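Local coordinates for peroxisomal fatty acid beta-oxidation multifunctional protein MFP2 (Arabidopsis thaliana, PDB 2WTB) that hydrates long-chain enoyl-CoA esters and oxidises the resulting 3-hydroxyacyl-CoAs in peroxisomal fatty acid beta-oxidation during seed germination, at residues V52-I57 and R102-A107; G87-D92 and P146-T151; A123-I128 and W211-S216. All coordinates share one frame; numbering follows the deposited sequence.

Interaction 1 (V52-I57 and R102-A107)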
# COMPACT_ATOMS: atom_id res chain seq x y z
N VAL A 52 14.44 32.60 -30.69
CA VAL A 52 13.42 31.83 -29.98
C VAL A 52 12.10 32.60 -29.92
O VAL A 52 12.08 33.78 -29.57
CB VAL A 52 13.88 31.47 -28.56
CG1 VAL A 52 12.77 30.74 -27.81
CG2 VAL A 52 15.14 30.63 -28.61
N LYS A 53 11.01 31.92 -30.27
CA LYS A 53 9.68 32.55 -30.27
C LYS A 53 8.81 32.01 -29.15
O LYS A 53 8.04 32.75 -28.54
CB LYS A 53 8.98 32.31 -31.61
CG LYS A 53 9.67 32.95 -32.81
CD LYS A 53 8.85 32.74 -34.07
CE LYS A 53 9.52 33.38 -35.28
NZ LYS A 53 8.72 33.14 -36.51
N ALA A 54 8.93 30.71 -28.88
CA ALA A 54 8.15 30.07 -27.84
C ALA A 54 8.91 28.87 -27.28
O ALA A 54 10.02 28.58 -27.71
CB ALA A 54 6.79 29.64 -28.38
N ILE A 55 8.30 28.18 -26.32
CA ILE A 55 8.94 27.04 -25.68
C ILE A 55 7.99 25.85 -25.62
O ILE A 55 6.79 26.01 -25.45
CB ILE A 55 9.41 27.38 -24.25
CG1 ILE A 55 10.57 28.38 -24.28
CG2 ILE A 55 9.83 26.12 -23.50
CD1 ILE A 55 10.13 29.83 -24.30
N VAL A 56 8.55 24.65 -25.77
CA VAL A 56 7.79 23.43 -25.58
C VAL A 56 8.53 22.55 -24.59
O VAL A 56 9.76 22.49 -24.61
CB VAL A 56 7.58 22.68 -26.91
CG1 VAL A 56 7.01 21.29 -26.67
CG2 VAL A 56 6.67 23.48 -27.83
N ILE A 57 7.79 21.89 -23.70
CA ILE A 57 8.41 21.02 -22.71
C ILE A 57 7.89 19.60 -22.85
O ILE A 57 6.69 19.36 -22.99
CB ILE A 57 8.13 21.50 -21.27
CG1 ILE A 57 8.53 22.97 -21.10
CG2 ILE A 57 8.87 20.62 -20.27
CD1 ILE A 57 8.32 23.51 -19.68
N ARG A 102 7.04 36.46 -21.51
CA ARG A 102 6.50 37.05 -22.74
C ARG A 102 6.70 36.13 -23.94
O ARG A 102 6.69 36.57 -25.08
CB ARG A 102 7.10 38.43 -22.99
CG ARG A 102 6.30 39.56 -22.34
CD ARG A 102 6.99 40.91 -22.49
NE ARG A 102 8.12 41.06 -21.57
CZ ARG A 102 8.76 42.20 -21.36
NH1 ARG A 102 8.39 43.30 -21.99
NH2 ARG A 102 9.78 42.24 -20.51
N LYS A 103 6.89 34.84 -23.65
CA LYS A 103 6.92 33.81 -24.67
C LYS A 103 6.16 32.59 -24.17
O LYS A 103 6.41 32.12 -23.06
CB LYS A 103 8.36 33.43 -25.03
CG LYS A 103 9.10 34.50 -25.82
CD LYS A 103 10.53 34.09 -26.11
CE LYS A 103 11.25 35.17 -26.91
NZ LYS A 103 12.69 34.85 -27.10
N PRO A 104 5.23 32.08 -24.99
CA PRO A 104 4.32 31.01 -24.57
C PRO A 104 5.03 29.67 -24.42
O PRO A 104 5.96 29.38 -25.17
CB PRO A 104 3.31 30.93 -25.73
CG PRO A 104 3.63 32.09 -26.64
CD PRO A 104 5.05 32.43 -26.41
N SER A 105 4.59 28.88 -23.45
CA SER A 105 5.11 27.53 -23.26
C SER A 105 3.98 26.54 -23.50
O SER A 105 2.83 26.80 -23.16
CB SER A 105 5.65 27.35 -21.84
OG SER A 105 6.79 28.16 -21.62
N VAL A 106 4.32 25.40 -24.10
CA VAL A 106 3.36 24.32 -24.29
C VAL A 106 3.96 23.01 -23.81
O VAL A 106 5.08 22.66 -24.18
CB VAL A 106 2.95 24.17 -25.76
CG1 VAL A 106 1.99 22.99 -25.92
CG2 VAL A 106 2.31 25.45 -26.27
N ALA A 107 3.22 22.30 -22.97
CA ALA A 107 3.68 21.02 -22.46
C ALA A 107 3.25 19.88 -23.39
O ALA A 107 2.09 19.81 -23.81
CB ALA A 107 3.16 20.79 -21.05
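Ile55, Val56 and Ile57 pair in parallel with Ser105, Val106 and Ala107 at the heart of the crotonase-fold sheet. The link between the two strands contains helix 88-99, which makes this a beta-alpha-beta crossover. The strand part is tight and buried. Ile55 N donates to Pro104 O at 2.9 Å, and its carbonyl O takes Val106 N. Val106 O accepts Ile57 N, so the bonds alternate as in any parallel pair. Ser105 CA makes a CA-H...O contact with Ile55 O, 3.2 Å. Ile55 and Ser105 share one face with Ile57 and Ala107, where Tyr43 OH of helix 33-46 hydrogen-bonds Ser105 OG. Val56 and Val106 lie on the other face, against Ala197 of helix 193-205. The end at Lys53 and Lys103 is more open to solvent and lacks the regular strand pairing. Lys53 is exposed, and its CB points away from the 102-107 segment. Lys103 bridges this end with an extended chain beyond CG (chi2 178°, chi3 180°). Its CG passes Lys53 O at 3.4 Å, and its amine also bonds the carbonyl of Ala46. The last link is the hydrogen bond from Lys103 NZ to Val52 O, 2.8 Å long, with the nitrogen 46° out of the carbonyl plane.

Interaction 2 (G87-D92 and P146-T151)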
# COMPACT_ATOMS: atom_id res chain seq x y z
N GLY A 87 8.96 29.03 -1.37
CA GLY A 87 8.33 28.86 -2.67
C GLY A 87 9.14 29.45 -3.80
O GLY A 87 8.59 29.99 -4.76
N TYR A 88 10.46 29.35 -3.69
CA TYR A 88 11.35 29.86 -4.72
C TYR A 88 11.01 29.26 -6.08
O TYR A 88 10.92 29.97 -7.08
CB TYR A 88 12.81 29.57 -4.37
CG TYR A 88 13.79 29.96 -5.46
CD1 TYR A 88 13.95 31.28 -5.84
CD2 TYR A 88 14.55 28.99 -6.11
CE1 TYR A 88 14.84 31.64 -6.84
CE2 TYR A 88 15.44 29.34 -7.11
CZ TYR A 88 15.58 30.66 -7.47
OH TYR A 88 16.47 31.01 -8.46
N ILE A 89 10.83 27.94 -6.10
CA ILE A 89 10.49 27.25 -7.34
C ILE A 89 9.06 27.54 -7.75
O ILE A 89 8.80 28.06 -8.84
CB ILE A 89 10.68 25.73 -7.20
CG1 ILE A 89 12.13 25.41 -6.85
CG2 ILE A 89 10.27 25.03 -8.49
CD1 ILE A 89 12.36 23.96 -6.48
N SER A 90 8.12 27.20 -6.87
CA SER A 90 6.70 27.40 -7.13
C SER A 90 6.41 28.78 -7.69
O SER A 90 5.71 28.93 -8.69
CB SER A 90 5.90 27.18 -5.85
OG SER A 90 4.52 27.42 -6.07
N ILE A 91 6.98 29.80 -7.05
CA ILE A 91 6.66 31.18 -7.36
C ILE A 91 7.64 31.84 -8.33
O ILE A 91 7.25 32.29 -9.41
CB ILE A 91 6.57 32.02 -6.08
CG1 ILE A 91 5.54 31.41 -5.12
CG2 ILE A 91 6.21 33.46 -6.40
CD1 ILE A 91 5.51 32.06 -3.77
N ASP A 92 8.91 31.88 -7.95
CA ASP A 92 9.91 32.58 -8.76
C ASP A 92 10.19 31.90 -10.10
O ASP A 92 10.32 32.57 -11.12
CB ASP A 92 11.22 32.75 -7.98
CG ASP A 92 11.15 33.87 -6.96
OD1 ASP A 92 12.21 34.27 -6.44
OD2 ASP A 92 10.03 34.36 -6.69
N PRO A 146 0.84 19.23 -2.70
CA PRO A 146 1.36 19.85 -3.93
C PRO A 146 2.08 21.15 -3.59
O PRO A 146 1.50 22.01 -2.93
CB PRO A 146 0.10 20.13 -4.74
CG PRO A 146 -0.89 19.13 -4.27
CD PRO A 146 -0.60 18.94 -2.80
N GLY A 147 3.33 21.29 -4.04
CA GLY A 147 4.13 22.43 -3.65
C GLY A 147 4.66 23.26 -4.80
O GLY A 147 5.57 24.07 -4.63
N PHE A 148 4.10 23.06 -5.99
CA PHE A 148 4.53 23.82 -7.16
C PHE A 148 3.39 24.63 -7.78
O PHE A 148 3.51 25.13 -8.90
CB PHE A 148 5.15 22.89 -8.20
CG PHE A 148 6.46 22.28 -7.77
CD1 PHE A 148 6.64 20.91 -7.81
CD2 PHE A 148 7.50 23.07 -7.32
CE1 PHE A 148 7.84 20.34 -7.42
CE2 PHE A 148 8.69 22.51 -6.92
CZ PHE A 148 8.87 21.14 -6.97
N GLY A 149 2.29 24.75 -7.04
CA GLY A 149 1.17 25.56 -7.50
C GLY A 149 -0.07 24.75 -7.82
O GLY A 149 -1.07 25.30 -8.29
N GLY A 150 -0.01 23.45 -7.55
CA GLY A 150 -1.13 22.56 -7.82
C GLY A 150 -2.38 22.89 -7.02
O GLY A 150 -3.50 22.73 -7.52
N THR A 151 -2.20 23.34 -5.78
CA THR A 151 -3.33 23.75 -4.96
C THR A 151 -4.07 24.94 -5.58
O THR A 151 -5.18 25.27 -5.17
CB THR A 151 -2.89 24.12 -3.53
OG1 THR A 151 -1.76 24.99 -3.58
CG2 THR A 151 -2.53 22.87 -2.74
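Ile89 meets the ring of Phe148 with its CG2 branch. This methyl lies 3.4 Å from Phe148 CE2 and close to CD2. It comes in obliquely to the ring. CG2 of Ile89 stands anti to the backbone N, with CG1 beside that N (chi1 -60°), and this carries the methyl to the CD2-CE2 side of the phenyl group. The backbone N of Ser90 lies at the edge of the same ring, near its plane. Ser90 makes the second half of the contact. Its CB rests 3.4 Å from Gly147 O. Its OG, anti to the backbone N, reaches the peptide that follows Phe148, 3.5 Å from Phe148 C and 3.6 Å from Gly149 N. No hydrogen bond joins the two segments.

The next shell holds both sides in place. Ile91 N bonds Gly87 O in the first turn of helix 88-99, where Ile89 also packs on Phe33 and Leu36 of helix 33-46. Ser90 touches Leu267 of helix 263-277. Across the contact, Gly149 is the N-cap of helix 150-158. With phi at 113° and psi near 5°, a side chain there would collide with the carbonyl O of Phe148.

Phe148 N and Gly150 N both donate to Glu119 OE2. Glu119 is a predicted active-site residue, as is Glu139, which touches Pro146. The contact is made by van der Waals packing, apolar at Ile89 and Phe148, with Ser90 lying against the loop peptides, while two N-H groups, of Phe148 and Gly150, are turned to the carboxylate. This is consistent with packing that fixes the loop beside the hydratase site.

Interaction 3 (A123-I128 and W211-S216)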
# COMPACT_ATOMS: atom_id res chain seq x y z
N ALA A 123 1.49 24.90 -15.33
CA ALA A 123 2.13 26.21 -15.41
C ALA A 123 2.25 26.66 -16.86
O ALA A 123 2.22 27.86 -17.14
CB ALA A 123 3.50 26.17 -14.77
N CYS A 124 2.39 25.70 -17.76
CA CYS A 124 2.45 26.00 -19.19
C CYS A 124 1.12 26.56 -19.66
O CYS A 124 0.11 26.44 -18.98
CB CYS A 124 2.81 24.75 -19.99
SG CYS A 124 4.48 24.16 -19.69
N HIS A 125 1.12 27.16 -20.85
CA HIS A 125 -0.04 27.88 -21.34
C HIS A 125 -1.04 27.01 -22.12
O HIS A 125 -2.16 27.44 -22.41
CB HIS A 125 0.42 29.08 -22.16
CG HIS A 125 1.29 30.02 -21.39
ND1 HIS A 125 2.65 30.11 -21.59
CD2 HIS A 125 1.01 30.87 -20.38
CE1 HIS A 125 3.16 31.00 -20.76
NE2 HIS A 125 2.19 31.48 -20.01
N ALA A 126 -0.62 25.80 -22.45
CA ALA A 126 -1.48 24.82 -23.10
C ALA A 126 -0.92 23.42 -22.88
O ALA A 126 0.25 23.27 -22.54
CB ALA A 126 -1.61 25.11 -24.59
N ARG A 127 -1.75 22.40 -23.06
CA ARG A 127 -1.31 21.03 -22.81
C ARG A 127 -1.71 20.03 -23.90
O ARG A 127 -2.89 19.84 -24.18
CB ARG A 127 -1.80 20.55 -21.44
CG ARG A 127 -1.07 21.20 -20.29
CD ARG A 127 -2.01 21.53 -19.15
NE ARG A 127 -1.69 22.85 -18.62
CZ ARG A 127 -2.36 23.96 -18.91
NH1 ARG A 127 -3.41 23.91 -19.71
NH2 ARG A 127 -1.98 25.11 -18.38
N ILE A 128 -0.71 19.39 -24.49
CA ILE A 128 -0.94 18.31 -25.44
C ILE A 128 -0.56 17.00 -24.78
O ILE A 128 0.48 16.91 -24.12
CB ILE A 128 -0.10 18.49 -26.72
CG1 ILE A 128 -0.25 19.91 -27.26
CG2 ILE A 128 -0.51 17.46 -27.76
CD1 ILE A 128 -1.69 20.36 -27.37
N TRP A 211 -3.99 32.96 -25.31
CA TRP A 211 -2.81 32.93 -24.45
C TRP A 211 -3.25 32.97 -22.99
O TRP A 211 -3.30 34.03 -22.38
CB TRP A 211 -1.90 34.11 -24.76
CG TRP A 211 -0.54 33.99 -24.13
CD1 TRP A 211 -0.23 33.36 -22.96
CD2 TRP A 211 0.69 34.54 -24.62
NE1 TRP A 211 1.11 33.47 -22.70
CE2 TRP A 211 1.70 34.20 -23.70
CE3 TRP A 211 1.03 35.29 -25.75
CZ2 TRP A 211 3.03 34.57 -23.88
CZ3 TRP A 211 2.35 35.66 -25.92
CH2 TRP A 211 3.33 35.30 -24.99
N VAL A 212 -3.56 31.80 -22.44
CA VAL A 212 -4.15 31.71 -21.11
C VAL A 212 -3.15 31.41 -19.99
O VAL A 212 -2.32 30.51 -20.11
CB VAL A 212 -5.25 30.63 -21.07
CG1 VAL A 212 -5.84 30.52 -19.68
CG2 VAL A 212 -6.33 30.95 -22.09
N SER A 213 -3.24 32.17 -18.90
CA SER A 213 -2.52 31.85 -17.67
C SER A 213 -3.44 31.13 -16.69
O SER A 213 -4.44 31.70 -16.24
CB SER A 213 -1.95 33.11 -17.02
OG SER A 213 -0.74 33.51 -17.64
N SER A 214 -3.11 29.89 -16.38
CA SER A 214 -3.95 29.05 -15.52
C SER A 214 -4.13 29.63 -14.12
O SER A 214 -5.20 29.50 -13.52
CB SER A 214 -3.35 27.65 -15.42
OG SER A 214 -2.91 27.19 -16.69
N VAL A 215 -3.09 30.27 -13.60
CA VAL A 215 -3.09 30.71 -12.21
C VAL A 215 -4.05 31.86 -11.96
O VAL A 215 -4.57 32.02 -10.85
CB VAL A 215 -1.67 31.10 -11.74
CG1 VAL A 215 -1.42 32.58 -11.97
CG2 VAL A 215 -1.49 30.76 -10.27
N SER A 216 -4.31 32.67 -12.99
CA SER A 216 -5.23 33.80 -12.85
C SER A 216 -6.54 33.56 -13.61
O SER A 216 -7.17 34.50 -14.09
CB SER A 216 -4.57 35.10 -13.31
OG SER A 216 -3.87 34.92 -14.53
O HOH W 1 -3.40 28.06 -19.28
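His125 and Trp211 form a T-shaped (edge-to-face) aromatic pair, where the chain leading into strand 126-129 meets the loop between helices 193-205 and 224-241. Trp211 presents its edge. Its NE1 stands 3.4 Å above the centre of the imidazole, and the planes meet at 73°. Val212 O comes to the imidazole edge in its plane, 3.4 Å from His125 CD2. With CG anti to the carbonyl carbon (chi1 -58°), the ring of His125 reaches the loop although its CB does not point straight at it. Both ring nitrogens are engaged: ND1 with Ser105 N and NE2 with Glu99 O. An alanine at His125 would remove the face beneath the indole and is likely to leave Ser105 N and Glu99 O without these partners. One water donates to Val212 O and to Ser214 OG, each at 2.8 Å, and weakly to His125 O. Arg127 NH2 lies 2.8 Å from Ser214 OG. Both groups bond Met122 O, and Arg127 NE bonds Ala121 O, at the end of helix 116-123. Around the contact, Trp211 packs on Ile204 of helix 193-205, Ser214 touches Leu157 of helix 150-158 and Glu99 of helix 88-99, and Arg127 pairs through its backbone with Ala186 of strand 186-187.

All three contacts lie in the enoyl-CoA hydratase/isomerase region. Interactions 1 and 3 share its main sheet, with centres 11 Å apart, because strands 105-109 and 126-129 are neighbours. Ser105 O lies 2.9 Å from His125 N, and Ala107 O is equally far from Ile128 N, probable hydrogen bonds that join the two strands. Trp211 CZ2 also packs on Pro104 N. Interaction 2 touches neither of the others; its nearest atoms are about 11 Å from interaction 1 and about 6 Å from interaction 3. It is closest to the predicted catalytic Glu119, about 3 Å from the side chain of Phe148. The side chains of Arg127 and Ala107 are about 10 and 11 Å from that of Glu119.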